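Local atomic coordinates of HP1028 (Helicobacter pylori, PDB entry 4INN), a protein that probably binds and carries small molecules in the manner of lipocalins, within a closed eight-stranded antiparallel beta-barrel. Residues A[37-42]-A[65-70]; A[51-56]-A[150-155]; A[101-104]-A[108-111]; A[124-129]-A[134-139]. The protein carries 1 engineered substitution. One frame throughout, in Å; residues are numbered along the deposited sequence.

Interaction 1 of 4, residues A[37-42]-A[65-70]; sequences PGIYQT and YGISDV
Ile-39 and Ile-67 touch although their strands are not neighbours: strand 51-58 runs between them, and the two isoleucines meet over it. Their CA atoms stand 9.0 Å apart, and the gap is bridged by the side chains alone, CD1 of Ile-39 lying 3.9 Å from CD1 of Ile-67. Each isoleucine has CG1 beside its own backbone N and CD1 extended beyond it (chi2 172° in Ile-39), so that the long branches meet at their methyl ends, crossing at about a right angle. Glu-54 of the intervening strand touches both isoleucines, and Arg-167 packs on Ile-39.

Farther along, the chain of Gln-41 reaches Val-70, whose CG2 methyl sits 3.6 Å from the amide NE2. This is plain packing: the same NE2 is hydrogen-bonded to Ser-50 OG, which fixes the amide where the methyl rests against it. With CG anti to the backbone N (chi1 -180°) and the chain straight beyond, Gln-41 reaches across to the loop residue Val-70 and crosses it at about a right angle.

The touching parts run 32° apart, as expected for next-but-one strands of an antiparallel sheet. Ile-67 and Ser-68 both face Phe-52 in a classic beta bulge, close to where strand 61-69 ends. Strand 38-41 shares backbone hydrogen bonds with strand 51-58 and, on its other edge, pairs Ile-39 with Leu-155 and Gln-41 with Lys-153, so the first strand is joined to the last, the closure of the up-and-down lipocalin barrel.

Interaction 2 of 4, residues A[51-56]-A[150-155]; sequences SFVEFF and FTWKRL
Phe-52, which packs on Leu-155, gives its backbone N-H to the carbonyl O of Ser-68 in strand 61-69, a hydrogen bond to the neighbouring strand. Between segments 51-56 and 150-155 themselves everything is apolar. In this lipocalin-type barrel strand 38-41 runs between the two, and side chains meet over both of its faces, the touching parts running 92° apart.

One face carries Phe-52 and Leu-155: CD2 of the leucine lies 3.9 Å from CD1 of the ring, and the two side chains cross at about a right angle. Ile-39 and Gln-41 also pack on Leu-155, while Leu-165 touches Phe-52.

The other face looks into the barrel interior, where the CE3-CZ3 rim of Trp-152 rests against Val-53 and Phe-55. Trp-152 has CG beside its backbone N (chi1 -72°), which sends the indole toward strand 51-58 with that rim leading. Phe-55 and Trp-152 meet rim to rim, their planes 61° apart, so neither lies over the face of the other; Tyr-40 adds a second ring beside Phe-55. The indole is further held by a stack with Phe-136, and Phe-150 of the same strand belongs to the pocket occupied by a polyethylene glycol molecule. CZ3 of Trp-152 touches both partners, at 3.6 Å from CE2 of Phe-55 and 3.7 Å from CG2 of Val-53.

Interaction 3 of 4, residues A[101-104]-A[108-111]; sequences IKVG and YKGG
Two backbone hydrogen bonds join Ile-101 to Lys-109 in both directions. Ile-101 N lies 2.8 Å from Lys-109 O, and the bond is straight, 179° at the hydrogen. In return Lys-109 N reaches Ile-101 O at 2.9 Å, the donor tilted somewhat from the carbonyl plane. The same carbonyl O of Ile-101 also takes a CA-H...O contact from Tyr-108, whose CA is 3.2 Å away.

A third polar bond stays within segment 101-104: Lys-102 NZ lies 3.0 Å from Gly-104 O, above the carbonyl plane, and a weak second one runs from NZ to Lys-105 O. The lysine chain bends at its last torsion (chi4 47°), which turns the ammonium group toward the carbonyl of Gly-104.

These bonds belong to the antiparallel hairpin of strands 95-104 and 107-115, part of the lipocalin barrel wall. Lys-102 and Tyr-108 form the next, non-hydrogen-bonded pair, and a classic beta bulge at Val-103 and Gly-104 follows near the turn.

On the face of Lys-102 and Tyr-108, the aliphatic part of the lysine crosses the tyrosine side chain obliquely, with CB of Lys-102 3.7 Å from CE1 of Tyr-108 and CD approaching OH. Phe-62 meets the tyrosine ring edge-to-face. On the opposite face, mostly exposed, Val-103 lays CG2 3.8 Å from CG of Lys-109. The other edge of strand 107-115 is bonded to strand 120-128, through backbone hydrogen bonds of Tyr-108 with Val-126 and of Gly-111 with Val-124.

Interaction 4 of 4, residues A[124-129]-A[134-139]; sequences VRVAQN and LEFTSS
Val-124 and Val-126 pack on Phe-136 within an antiparallel beta-hairpin of the lipocalin barrel, formed by strands 120-128 and 134-139. CE1 of the phenylalanine lies nearest CG1 of Val-124, while CD1 is 3.8 Å from CG2 of Val-126. Phe-136 has CG anti to its backbone N (chi1 177°), which brings the ring rim against both valines, obliquely. Toward the turn, Leu-134 sets CB 4.0 Å from CG1 of Val-126, and its CD2 methyl lies against the whole length of the Gln-128 chain, 3.8 Å from NE2. That amide N is itself hydrogen-bonded to the carbonyl O atoms of Gly-132 and Glu-35.

The backbone sets this register with four hydrogen bonds in two reciprocal pairs. Arg-125 and Thr-137 form one pair, in which Thr-137 N reaches Arg-125 O at 2.9 Å. Ala-127 and Glu-135 form the other, with Glu-135 N likewise 2.9 Å from Ala-127 O.

On the face with Arg-125 and Thr-137, the two side chains run side by side. Thr-137 OG1 bonds to Thr-149 OG1, and Arg-125 NE to the carbonyl O of Trp-143, so each polar end is held by a neighbour outside the hairpin.

On the inner face Leu-97 touches the ring of Phe-136, and Tyr-40 packs on Leu-134. Ser-138, on the same face, belongs to the pocket occupied by a polyethylene glycol molecule. Across the strand pair, on the face of Arg-125 and Thr-137, the CG2 methyl of Thr-137 lies over the centre of the Arg-125 guanidinium, 4.3 Å above its plane.

Overall arrangement
All four contacts belong to one closed antiparallel barrel. Interactions 3 and 4 are hairpins between adjacent strands, tied by backbone hydrogen bonds; interactions 1 and 2 link next-but-one strands through side chains alone. Interaction 2 is fully buried, whereas interaction 3 lies at the surface, its lysines exposed; interactions 1 and 4 are in between. Strand 51-58 serves interaction 2 and separates the segments of interaction 1, just as strand 38-41 serves interaction 1 and separates those of interaction 2. Interaction 4 meets interaction 2 through strand 147-154 and interaction 3 through strand 107-115. Interactions 2 and 4 each contribute a residue to the occupied pocket.

Interaction 1 of 4, residues A[37-42]-A[65-70]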
loop_
_atom_site.group_PDB
_atom_site.type_symbol
_atom_site.label_atom_id
_atom_site.label_comp_id
_atom_site.label_asym_id
_atom_site.label_seq_id
_atom_site.Cartn_x
_atom_site.Cartn_y
_atom_site.Cartn_z
ATOM N N PRO A 37 -4.823 6.293 -7.864
ATOM C CA PRO A 37 -3.929 5.350 -8.547
ATOM C C PRO A 37 -2.609 5.987 -8.973
ATOM O O PRO A 37 -2.581 7.086 -9.510
ATOM C CB PRO A 37 -4.751 4.878 -9.768
ATOM C CG PRO A 37 -6.173 4.985 -9.321
ATOM C CD PRO A 37 -6.215 6.184 -8.374
ATOM N N GLY A 38 -1.531 5.268 -8.730
ATOM C CA GLY A 38 -0.212 5.805 -8.827
ATOM C C GLY A 38 0.766 5.009 -7.979
ATOM O O GLY A 38 0.416 4.062 -7.315
ATOM N N ILE A 39 2.019 5.401 -8.054
ATOM C CA ILE A 39 3.057 4.809 -7.287
ATOM C C ILE A 39 3.541 5.835 -6.230
ATOM O O ILE A 39 3.648 7.059 -6.494
ATOM C CB ILE A 39 4.133 4.326 -8.227
ATOM C CG1 ILE A 39 3.576 3.145 -9.009
ATOM C CG2 ILE A 39 5.333 3.865 -7.441
ATOM C CD1 ILE A 39 4.447 2.626 -10.141
ATOM N N TYR A 40 3.765 5.341 -5.022
ATOM C CA TYR A 40 4.149 6.193 -3.925
ATOM C C TYR A 40 5.316 5.568 -3.216
ATOM O O TYR A 40 5.616 4.388 -3.380
ATOM C CB TYR A 40 2.991 6.369 -2.926
ATOM C CG TYR A 40 1.759 6.965 -3.518
ATOM C CD1 TYR A 40 1.474 8.315 -3.380
ATOM C CD2 TYR A 40 0.907 6.191 -4.263
ATOM C CE1 TYR A 40 0.342 8.864 -3.984
ATOM C CE2 TYR A 40 -0.219 6.726 -4.864
ATOM C CZ TYR A 40 -0.506 8.049 -4.712
ATOM O OH TYR A 40 -1.631 8.524 -5.307
ATOM N N GLN A 41 5.995 6.371 -2.435
ATOM C CA GLN A 41 7.113 5.868 -1.639
ATOM C C GLN A 41 6.724 6.022 -0.192
ATOM O O GLN A 41 6.470 7.128 0.257
ATOM C CB GLN A 41 8.404 6.657 -1.933
ATOM C CG GLN A 41 9.587 6.141 -1.118
ATOM C CD GLN A 41 10.845 6.991 -1.234
ATOM O OE1 GLN A 41 11.018 7.762 -2.176
ATOM N NE2 GLN A 41 11.763 6.800 -0.274
ATOM N N THR A 42 6.682 4.918 0.530
ATOM C CA THR A 42 6.263 4.944 1.921
ATOM C C THR A 42 7.334 5.542 2.829
ATOM O O THR A 42 8.460 5.825 2.409
ATOM C CB THR A 42 5.948 3.540 2.436
ATOM O OG1 THR A 42 7.174 2.818 2.568
ATOM C CG2 THR A 42 4.981 2.800 1.498
ATOM N N TYR A 65 -0.514 -2.829 -3.715
ATOM C CA TYR A 65 0.449 -3.939 -3.589
ATOM C C TYR A 65 1.869 -3.365 -3.549
ATOM O O TYR A 65 2.073 -2.210 -3.891
ATOM C CB TYR A 65 0.296 -4.946 -4.740
ATOM C CG TYR A 65 0.806 -4.428 -6.074
ATOM C CD1 TYR A 65 2.137 -4.562 -6.425
ATOM C CD2 TYR A 65 -0.042 -3.810 -6.971
ATOM C CE1 TYR A 65 2.613 -4.096 -7.628
ATOM C CE2 TYR A 65 0.440 -3.323 -8.188
ATOM C CZ TYR A 65 1.769 -3.453 -8.500
ATOM O OH TYR A 65 2.247 -2.958 -9.683
ATOM N N GLY A 66 2.846 -4.147 -3.100
ATOM C CA GLY A 66 4.217 -3.643 -2.939
ATOM C C GLY A 66 5.053 -3.980 -4.160
ATOM O O GLY A 66 4.915 -5.044 -4.722
ATOM N N ILE A 67 5.919 -3.071 -4.579
ATOM C CA ILE A 67 6.733 -3.293 -5.752
ATOM C C ILE A 67 8.123 -3.759 -5.319
ATOM O O ILE A 67 8.541 -4.857 -5.646
ATOM C CB ILE A 67 6.788 -2.008 -6.603
ATOM C CG1 ILE A 67 5.433 -1.787 -7.274
ATOM C CG2 ILE A 67 7.922 -2.059 -7.629
ATOM C CD1 ILE A 67 5.311 -0.429 -7.893
ATOM N N SER A 68 8.818 -2.915 -4.563
ATOM C CA SER A 68 10.129 -3.246 -3.991
ATOM C C SER A 68 10.460 -2.257 -2.882
ATOM O O SER A 68 9.812 -1.217 -2.738
ATOM C CB SER A 68 11.238 -3.208 -5.047
ATOM O OG SER A 68 11.280 -1.936 -5.703
ATOM N N ASP A 69 11.480 -2.588 -2.108
ATOM C CA ASP A 69 12.013 -1.697 -1.114
ATOM C C ASP A 69 12.899 -0.708 -1.804
ATOM O O ASP A 69 13.490 -0.987 -2.832
ATOM C CB ASP A 69 12.832 -2.463 -0.065
ATOM C CG ASP A 69 11.967 -3.394 0.808
ATOM O OD1 ASP A 69 12.531 -4.383 1.337
ATOM O OD2 ASP A 69 10.738 -3.158 0.956
ATOM N N VAL A 70 13.002 0.456 -1.198
ATOM C CA VAL A 70 13.786 1.542 -1.742
ATOM C C VAL A 70 15.228 1.150 -1.998
ATOM O O VAL A 70 15.823 1.587 -2.973
ATOM C CB VAL A 70 13.756 2.734 -0.783
ATOM C CG1 VAL A 70 14.756 3.787 -1.190
ATOM C CG2 VAL A 70 12.363 3.327 -0.775
#

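Interaction 2 of 4, residues A[51-56]-A[150-155]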
loop_
_atom_site.group_PDB
_atom_site.type_symbol
_atom_site.label_atom_id
_atom_site.label_comp_id
_atom_site.label_asym_id
_atom_site.label_seq_id
_atom_site.Cartn_x
_atom_site.Cartn_y
_atom_site.Cartn_z
ATOM N N SER A 51 9.309 1.675 1.212
ATOM C CA SER A 51 9.067 0.804 0.059
ATOM C C SER A 51 8.259 1.536 -0.966
ATOM O O SER A 51 7.678 2.575 -0.678
ATOM C CB SER A 51 8.415 -0.530 0.466
ATOM O OG SER A 51 7.069 -0.356 0.869
ATOM N N PHE A 52 8.313 1.045 -2.198
ATOM C CA PHE A 52 7.535 1.618 -3.287
ATOM C C PHE A 52 6.309 0.726 -3.410
ATOM O O PHE A 52 6.428 -0.524 -3.441
ATOM C CB PHE A 52 8.307 1.640 -4.603
ATOM C CG PHE A 52 9.579 2.486 -4.587
ATOM C CD1 PHE A 52 9.514 3.895 -4.488
ATOM C CD2 PHE A 52 10.839 1.883 -4.751
ATOM C CE1 PHE A 52 10.678 4.656 -4.514
ATOM C CE2 PHE A 52 12.003 2.645 -4.795
ATOM C CZ PHE A 52 11.927 4.025 -4.674
ATOM N N VAL A 53 5.145 1.371 -3.450
ATOM C CA VAL A 53 3.872 0.696 -3.572
ATOM C C VAL A 53 2.993 1.308 -4.635
ATOM O O VAL A 53 3.067 2.496 -4.849
ATOM C CB VAL A 53 3.074 0.786 -2.276
ATOM C CG1 VAL A 53 3.862 0.146 -1.143
ATOM C CG2 VAL A 53 2.727 2.227 -1.954
ATOM N N GLU A 54 2.158 0.482 -5.272
ATOM C CA GLU A 54 1.187 0.946 -6.252
ATOM C C GLU A 54 -0.257 0.819 -5.815
ATOM O O GLU A 54 -0.696 -0.260 -5.472
ATOM C CB GLU A 54 1.335 0.190 -7.571
ATOM C CG GLU A 54 0.313 0.624 -8.628
ATOM C CD GLU A 54 0.685 0.227 -10.042
ATOM O OE1 GLU A 54 1.667 -0.540 -10.224
ATOM O OE2 GLU A 54 -0.004 0.682 -10.988
ATOM N N PHE A 55 -1.002 1.916 -5.892
ATOM C CA PHE A 55 -2.446 1.904 -5.639
ATOM C C PHE A 55 -3.173 1.705 -6.980
ATOM O O PHE A 55 -2.743 2.259 -7.991
ATOM C CB PHE A 55 -2.916 3.215 -4.986
ATOM C CG PHE A 55 -2.646 3.317 -3.517
ATOM C CD1 PHE A 55 -3.669 3.177 -2.598
ATOM C CD2 PHE A 55 -1.390 3.637 -3.045
ATOM C CE1 PHE A 55 -3.455 3.303 -1.233
ATOM C CE2 PHE A 55 -1.151 3.756 -1.687
ATOM C CZ PHE A 55 -2.194 3.598 -0.776
ATOM N N PHE A 56 -4.263 0.942 -6.987
ATOM C CA PHE A 56 -5.113 0.795 -8.183
ATOM C C PHE A 56 -6.590 0.645 -7.803
ATOM O O PHE A 56 -6.863 0.314 -6.651
ATOM C CB PHE A 56 -4.639 -0.398 -9.039
ATOM C CG PHE A 56 -4.795 -1.757 -8.375
ATOM C CD1 PHE A 56 -5.841 -2.582 -8.695
ATOM C CD2 PHE A 56 -3.859 -2.220 -7.463
ATOM C CE1 PHE A 56 -5.966 -3.844 -8.093
ATOM C CE2 PHE A 56 -3.982 -3.471 -6.850
ATOM C CZ PHE A 56 -5.030 -4.293 -7.180
ATOM N N PHE A 150 1.255 8.892 8.424
ATOM C CA PHE A 150 2.554 8.921 7.755
ATOM C C PHE A 150 2.419 9.679 6.457
ATOM O O PHE A 150 1.309 9.827 5.916
ATOM C CB PHE A 150 2.963 7.497 7.439
ATOM C CG PHE A 150 3.159 6.607 8.661
ATOM C CD1 PHE A 150 4.362 6.565 9.304
ATOM C CD2 PHE A 150 2.137 5.767 9.105
ATOM C CE1 PHE A 150 4.554 5.731 10.381
ATOM C CE2 PHE A 150 2.305 4.948 10.187
ATOM C CZ PHE A 150 3.521 4.928 10.840
ATOM N N THR A 151 3.513 10.148 5.892
ATOM C CA THR A 151 3.365 10.719 4.566
ATOM C C THR A 151 4.100 9.949 3.457
ATOM O O THR A 151 5.285 9.693 3.529
ATOM C CB THR A 151 3.459 12.268 4.524
ATOM O OG1 THR A 151 4.283 12.680 3.433
ATOM C CG2 THR A 151 3.950 12.832 5.796
ATOM N N TRP A 152 3.330 9.572 2.443
ATOM C CA TRP A 152 3.776 8.752 1.322
ATOM C C TRP A 152 3.879 9.656 0.090
ATOM O O TRP A 152 2.861 10.214 -0.325
ATOM C CB TRP A 152 2.736 7.661 1.056
ATOM C CG TRP A 152 2.704 6.591 2.089
ATOM C CD1 TRP A 152 3.193 6.662 3.343
ATOM C CD2 TRP A 152 2.135 5.292 1.956
ATOM N NE1 TRP A 152 3.003 5.486 4.003
ATOM C CE2 TRP A 152 2.345 4.622 3.178
ATOM C CE3 TRP A 152 1.494 4.616 0.910
ATOM C CZ2 TRP A 152 1.933 3.310 3.403
ATOM C CZ3 TRP A 152 1.077 3.304 1.125
ATOM C CH2 TRP A 152 1.305 2.660 2.370
ATOM N N LYS A 153 5.089 9.826 -0.454
ATOM C CA LYS A 153 5.293 10.724 -1.572
ATOM C C LYS A 153 4.816 10.087 -2.852
ATOM O O LYS A 153 5.140 8.943 -3.130
ATOM C CB LYS A 153 6.776 11.070 -1.779
ATOM C CG LYS A 153 7.274 12.316 -1.058
ATOM C CD LYS A 153 8.243 11.964 0.076
ATOM C CE LYS A 153 9.664 11.711 -0.439
ATOM N NZ LYS A 153 10.236 10.353 -0.122
ATOM N N ARG A 154 4.098 10.855 -3.663
ATOM C CA ARG A 154 3.772 10.428 -4.996
ATOM C C ARG A 154 4.966 10.546 -5.921
ATOM O O ARG A 154 5.653 11.551 -5.914
ATOM C CB ARG A 154 2.632 11.246 -5.566
ATOM C CG ARG A 154 1.966 10.460 -6.666
ATOM C CD ARG A 154 1.088 11.317 -7.492
ATOM N NE ARG A 154 0.694 10.600 -8.691
ATOM C CZ ARG A 154 -0.355 9.809 -8.792
ATOM N NH1 ARG A 154 -1.143 9.580 -7.747
ATOM N NH2 ARG A 154 -0.604 9.229 -9.946
ATOM N N LEU A 155 5.208 9.527 -6.731
ATOM C CA LEU A 155 6.234 9.599 -7.753
ATOM C C LEU A 155 5.649 10.048 -9.080
ATOM O O LEU A 155 4.530 9.691 -9.445
ATOM C CB LEU A 155 6.865 8.244 -7.955
ATOM C CG LEU A 155 8.058 7.912 -7.082
ATOM C CD1 LEU A 155 7.860 8.261 -5.644
ATOM C CD2 LEU A 155 8.355 6.431 -7.273
#

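Interaction 3 of 4, residues A[101-104]-A[108-111]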
loop_
_atom_site.group_PDB
_atom_site.type_symbol
_atom_site.label_atom_id
_atom_site.label_comp_id
_atom_site.label_asym_id
_atom_site.label_seq_id
_atom_site.Cartn_x
_atom_site.Cartn_y
_atom_site.Cartn_z
ATOM N N ILE A 101 -12.634 3.180 0.029
ATOM C CA ILE A 101 -13.703 3.867 -0.671
ATOM C C ILE A 101 -13.421 5.359 -0.689
ATOM O O ILE A 101 -13.167 5.968 0.345
ATOM C CB ILE A 101 -15.063 3.729 0.057
ATOM C CG1 ILE A 101 -15.334 2.324 0.547
ATOM C CG2 ILE A 101 -16.190 4.195 -0.827
ATOM C CD1 ILE A 101 -15.269 1.297 -0.513
ATOM N N LYS A 102 -13.543 5.947 -1.868
ATOM C CA LYS A 102 -13.544 7.399 -2.026
ATOM C C LYS A 102 -14.824 7.999 -1.426
ATOM O O LYS A 102 -15.911 7.663 -1.862
ATOM C CB LYS A 102 -13.500 7.713 -3.512
ATOM C CG LYS A 102 -13.284 9.161 -3.926
ATOM C CD LYS A 102 -12.728 9.138 -5.365
ATOM C CE LYS A 102 -13.015 10.392 -6.158
ATOM N NZ LYS A 102 -12.696 11.580 -5.333
ATOM N N VAL A 103 -14.674 8.872 -0.428
ATOM C CA VAL A 103 -15.812 9.571 0.201
ATOM C C VAL A 103 -15.874 11.092 -0.090
ATOM O O VAL A 103 -16.888 11.728 0.144
ATOM C CB VAL A 103 -15.820 9.349 1.730
ATOM C CG1 VAL A 103 -15.929 7.872 2.041
ATOM C CG2 VAL A 103 -14.584 9.955 2.403
ATOM N N GLY A 104 -14.778 11.667 -0.570
ATOM C CA GLY A 104 -14.720 13.078 -0.964
ATOM C C GLY A 104 -13.691 13.201 -2.063
ATOM O O GLY A 104 -13.022 12.230 -2.383
ATOM N N TYR A 108 -10.489 9.218 1.425
ATOM C CA TYR A 108 -10.743 7.762 1.302
ATOM C C TYR A 108 -10.841 7.123 2.669
ATOM O O TYR A 108 -10.145 7.535 3.567
ATOM C CB TYR A 108 -9.627 7.091 0.467
ATOM C CG TYR A 108 -9.426 7.718 -0.895
ATOM C CD1 TYR A 108 -9.955 7.147 -1.997
ATOM C CD2 TYR A 108 -8.728 8.889 -1.058
ATOM C CE1 TYR A 108 -9.805 7.703 -3.238
ATOM C CE2 TYR A 108 -8.579 9.470 -2.296
ATOM C CZ TYR A 108 -9.133 8.865 -3.391
ATOM O OH TYR A 108 -9.022 9.376 -4.685
ATOM N N LYS A 109 -11.711 6.125 2.823
ATOM C CA LYS A 109 -11.868 5.389 4.099
ATOM C C LYS A 109 -12.195 3.921 3.914
ATOM O O LYS A 109 -12.450 3.443 2.814
ATOM C CB LYS A 109 -12.990 5.977 4.967
ATOM C CG LYS A 109 -13.188 7.468 4.866
ATOM C CD LYS A 109 -13.726 8.089 6.139
ATOM C CE LYS A 109 -15.051 7.490 6.555
ATOM N NZ LYS A 109 -15.754 8.475 7.434
ATOM N N GLY A 110 -12.232 3.212 5.024
ATOM C CA GLY A 110 -12.706 1.850 5.042
ATOM C C GLY A 110 -11.705 0.795 4.672
ATOM O O GLY A 110 -12.051 -0.371 4.542
ATOM N N GLY A 111 -10.449 1.184 4.519
ATOM C CA GLY A 111 -9.431 0.261 4.046
ATOM C C GLY A 111 -8.876 -0.626 5.146
ATOM O O GLY A 111 -9.007 -0.326 6.335
#

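Interaction 4 of 4, residues A[124-129]-A[134-139]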
loop_
_atom_site.group_PDB
_atom_site.type_symbol
_atom_site.label_atom_id
_atom_site.label_comp_id
_atom_site.label_asym_id
_atom_site.label_seq_id
_atom_site.Cartn_x
_atom_site.Cartn_y
_atom_site.Cartn_z
ATOM N N VAL A 124 -7.239 1.430 7.698
ATOM C CA VAL A 124 -6.535 2.489 6.989
ATOM C C VAL A 124 -7.515 3.532 6.455
ATOM O O VAL A 124 -8.577 3.169 5.895
ATOM C CB VAL A 124 -5.691 1.897 5.825
ATOM C CG1 VAL A 124 -5.173 2.983 4.891
ATOM C CG2 VAL A 124 -4.505 1.091 6.381
ATOM N N ARG A 125 -7.174 4.816 6.653
ATOM C CA ARG A 125 -7.800 5.909 5.878
ATOM C C ARG A 125 -6.727 6.824 5.256
ATOM O O ARG A 125 -5.592 6.818 5.680
ATOM C CB ARG A 125 -8.878 6.695 6.645
ATOM C CG ARG A 125 -8.440 7.361 7.929
ATOM C CD ARG A 125 -9.596 8.143 8.502
ATOM N NE ARG A 125 -9.407 8.554 9.892
ATOM C CZ ARG A 125 -8.674 9.586 10.330
ATOM N NH1 ARG A 125 -7.972 10.341 9.499
ATOM N NH2 ARG A 125 -8.611 9.847 11.640
ATOM N N VAL A 126 -7.105 7.533 4.195
ATOM C CA VAL A 126 -6.170 8.294 3.414
ATOM C C VAL A 126 -6.787 9.634 3.003
ATOM O O VAL A 126 -7.940 9.704 2.583
ATOM C CB VAL A 126 -5.717 7.537 2.133
ATOM C CG1 VAL A 126 -4.770 8.415 1.325
ATOM C CG2 VAL A 126 -5.015 6.231 2.472
ATOM N N ALA A 127 -5.973 10.678 3.147
ATOM C CA ALA A 127 -6.265 12.007 2.636
ATOM C C ALA A 127 -5.156 12.328 1.627
ATOM O O ALA A 127 -3.987 12.152 1.937
ATOM C CB ALA A 127 -6.261 13.016 3.787
ATOM N N GLN A 128 -5.495 12.791 0.436
ATOM C CA GLN A 128 -4.478 13.100 -0.566
ATOM C C GLN A 128 -4.264 14.613 -0.728
ATOM O O GLN A 128 -5.227 15.369 -0.790
ATOM C CB GLN A 128 -4.885 12.507 -1.898
ATOM C CG GLN A 128 -3.863 12.766 -3.001
ATOM C CD GLN A 128 -4.045 11.883 -4.207
ATOM O OE1 GLN A 128 -5.152 11.564 -4.607
ATOM N NE2 GLN A 128 -2.939 11.494 -4.800
ATOM N N ASN A 129 -3.005 15.042 -0.820
ATOM C CA ASN A 129 -2.662 16.454 -0.998
ATOM C C ASN A 129 -2.776 16.840 -2.444
ATOM O O ASN A 129 -2.982 15.996 -3.309
ATOM C CB ASN A 129 -1.244 16.762 -0.538
ATOM C CG ASN A 129 -0.978 16.385 0.917
ATOM O OD1 ASN A 129 0.177 16.166 1.296
ATOM N ND2 ASN A 129 -2.017 16.318 1.732
ATOM N N LEU A 134 0.254 11.436 -0.094
ATOM C CA LEU A 134 -0.769 10.900 0.770
ATOM C C LEU A 134 -0.399 11.134 2.205
ATOM O O LEU A 134 0.770 11.054 2.577
ATOM C CB LEU A 134 -0.961 9.400 0.561
ATOM C CG LEU A 134 -1.165 8.847 -0.842
ATOM C CD1 LEU A 134 -1.441 7.348 -0.725
ATOM C CD2 LEU A 134 -2.286 9.510 -1.628
ATOM N N GLU A 135 -1.411 11.448 2.997
ATOM C CA GLU A 135 -1.345 11.341 4.438
ATOM C C GLU A 135 -2.056 10.047 4.779
ATOM O O GLU A 135 -3.270 9.975 4.686
ATOM C CB GLU A 135 -2.025 12.515 5.112
ATOM C CG GLU A 135 -1.548 13.850 4.590
ATOM C CD GLU A 135 -1.776 14.955 5.594
ATOM O OE1 GLU A 135 -2.954 15.298 5.897
ATOM O OE2 GLU A 135 -0.753 15.466 6.101
ATOM N N PHE A 136 -1.284 9.037 5.169
ATOM C CA PHE A 136 -1.758 7.668 5.260
ATOM C C PHE A 136 -1.877 7.287 6.730
ATOM O O PHE A 136 -0.857 7.194 7.436
ATOM C CB PHE A 136 -0.755 6.770 4.541
ATOM C CG PHE A 136 -1.070 5.322 4.610
ATOM C CD1 PHE A 136 -1.711 4.701 3.566
ATOM C CD2 PHE A 136 -0.686 4.558 5.711
ATOM C CE1 PHE A 136 -1.999 3.356 3.616
ATOM C CE2 PHE A 136 -0.973 3.203 5.764
ATOM C CZ PHE A 136 -1.628 2.609 4.716
ATOM N N THR A 137 -3.105 7.092 7.192
ATOM C CA THR A 137 -3.373 6.918 8.609
ATOM C C THR A 137 -3.646 5.476 8.925
ATOM O O THR A 137 -4.653 4.932 8.515
ATOM C CB THR A 137 -4.584 7.756 9.103
ATOM O OG1 THR A 137 -4.336 9.166 8.925
ATOM C CG2 THR A 137 -4.882 7.459 10.621
ATOM N N SER A 138 -2.761 4.882 9.706
ATOM C CA SER A 138 -2.835 3.470 10.077
ATOM C C SER A 138 -3.204 3.261 11.567
ATOM O O SER A 138 -2.561 3.820 12.456
ATOM C CB SER A 138 -1.478 2.858 9.800
ATOM O OG SER A 138 -1.632 1.509 9.445
ATOM N N SER A 139 -4.204 2.432 11.840
ATOM C CA SER A 139 -4.842 2.391 13.162
ATOM C C SER A 139 -5.405 1.027 13.590
ATOM O O SER A 139 -5.449 0.080 12.807
ATOM C CB SER A 139 -6.010 3.365 13.166
ATOM O OG SER A 139 -7.092 2.822 12.415
#